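Local coordinates for protein superoxide dismutase [Mn/Fe] (Porphyromonas gingivalis, PDB 1UES) that catalyses the dismutation of superoxide radicals to oxygen and hydrogen peroxide by cycling a manganese or iron ion, one per subunit of a homodimer, at residues S103-K106 with F107-E110. The protein carries 1 engineered substitution. Sequence-based numbering, arbitrary orientation.
Sequences SFEK and FKEE
K106 reaches forward along the first turns of helix 104-116 to the carboxylates of E109 and E110, forming a small salt-bridge network at i+3 and i+4. Its NZ donates to E110 OE2 at 3.0 Å, coming from well above the carboxylate plane, whereas E109 OE1 is the longer partner at 3.5 Å. With CG of K106 set opposite the backbone N (chi1 -166°), the chain runs on toward the C-terminal end of the helix, and bends at chi2 and chi4 bring the amine between the two acids. A second ion pair joins E105 to K108, whose side chains lie side by side: K108 NZ meets E105 OE2 at 3.0 Å on the syn side, though well out of the carboxylate plane.

Apolar contact continues along the same lysine. K108 CD sits over one face of the F104 ring, 3.6 Å from the centroid and 15° off the normal, a CH-pi contact that leaves the ammonium group beyond the ring to meet E105. F104 CE1 also touches F107 CD2 at 4.0 Å, lying at the edge of the F107 ring.

The backbone evidence is that of a capped helix start. S103, the N-cap, accepts the amide of K106 on OG at 3.1 Å (N-H...O 162°), and successive i to i+4 bonds follow from S103 O to F107 N through K106 O to E110 N.

This surface turn begins helix 104-116 in the C-terminal domain of the iron/manganese superoxide dismutase fold, away from the metal site. The buried F107 packs against F101 and I97 of helix 91-101 and I136 of strand 134-140, while F104 packs on W184 of helix 184-190 and K108 makes a cation-pi contact with W179.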
# COMPACT_ATOMS: atom_id res chain seq x y z
N SER A 103 -26.67 -4.53 -15.38
CA SER A 103 -27.34 -3.51 -14.60
C SER A 103 -26.31 -2.72 -13.84
O SER A 103 -25.16 -3.13 -13.72
CB SER A 103 -28.29 -4.15 -13.59
OG SER A 103 -27.60 -4.94 -12.63
N PHE A 104 -26.73 -1.58 -13.30
CA PHE A 104 -25.81 -0.78 -12.51
C PHE A 104 -25.43 -1.56 -11.25
O PHE A 104 -24.26 -1.56 -10.83
CB PHE A 104 -26.48 0.54 -12.14
CG PHE A 104 -25.61 1.44 -11.31
CD1 PHE A 104 -24.27 1.64 -11.64
CD2 PHE A 104 -26.14 2.11 -10.22
CE1 PHE A 104 -23.47 2.49 -10.88
CE2 PHE A 104 -25.35 2.96 -9.45
CZ PHE A 104 -24.02 3.15 -9.78
N GLU A 105 -26.40 -2.22 -10.62
CA GLU A 105 -26.14 -2.98 -9.40
C GLU A 105 -25.10 -4.06 -9.58
O GLU A 105 -24.20 -4.23 -8.75
CB GLU A 105 -27.42 -3.61 -8.86
CG GLU A 105 -28.34 -2.62 -8.19
CD GLU A 105 -27.67 -1.89 -7.04
OE1 GLU A 105 -27.14 -2.56 -6.13
OE2 GLU A 105 -27.68 -0.64 -7.04
N LYS A 106 -25.22 -4.81 -10.68
CA LYS A 106 -24.27 -5.86 -10.98
C LYS A 106 -22.89 -5.24 -11.23
O LYS A 106 -21.88 -5.80 -10.84
CB LYS A 106 -24.71 -6.63 -12.22
CG LYS A 106 -23.98 -7.95 -12.42
CD LYS A 106 -24.21 -8.88 -11.23
CE LYS A 106 -23.49 -10.21 -11.40
NZ LYS A 106 -22.26 -10.10 -12.24
N PHE A 107 -22.86 -4.08 -11.89
CA PHE A 107 -21.60 -3.43 -12.16
C PHE A 107 -20.92 -3.06 -10.85
O PHE A 107 -19.72 -3.31 -10.67
CB PHE A 107 -21.81 -2.15 -12.97
CG PHE A 107 -20.61 -1.23 -12.94
CD1 PHE A 107 -19.41 -1.62 -13.52
CD2 PHE A 107 -20.67 0.00 -12.29
CE1 PHE A 107 -18.28 -0.80 -13.45
CE2 PHE A 107 -19.55 0.82 -12.22
CZ PHE A 107 -18.35 0.41 -12.81
N LYS A 108 -21.68 -2.49 -9.92
CA LYS A 108 -21.09 -2.09 -8.65
C LYS A 108 -20.51 -3.30 -7.95
O LYS A 108 -19.42 -3.24 -7.37
CB LYS A 108 -22.13 -1.42 -7.75
CG LYS A 108 -22.65 -0.11 -8.30
CD LYS A 108 -24.04 0.14 -7.76
CE LYS A 108 -23.99 0.80 -6.42
NZ LYS A 108 -25.36 0.91 -5.86
N GLU A 109 -21.24 -4.41 -8.01
CA GLU A 109 -20.77 -5.63 -7.38
C GLU A 109 -19.40 -6.04 -7.95
O GLU A 109 -18.48 -6.34 -7.19
CB GLU A 109 -21.81 -6.75 -7.54
CG GLU A 109 -21.34 -7.94 -8.38
CD GLU A 109 -22.05 -9.26 -8.04
OE1 GLU A 109 -21.83 -10.25 -8.78
OE2 GLU A 109 -22.82 -9.33 -7.04
N GLU A 110 -19.26 -6.05 -9.27
CA GLU A 110 -18.00 -6.45 -9.88
C GLU A 110 -16.88 -5.47 -9.61
O GLU A 110 -15.74 -5.87 -9.39
CB GLU A 110 -18.16 -6.62 -11.39
CG GLU A 110 -19.22 -7.65 -11.75
CD GLU A 110 -19.41 -7.79 -13.24
OE1 GLU A 110 -18.41 -7.68 -13.99
OE2 GLU A 110 -20.56 -8.02 -13.66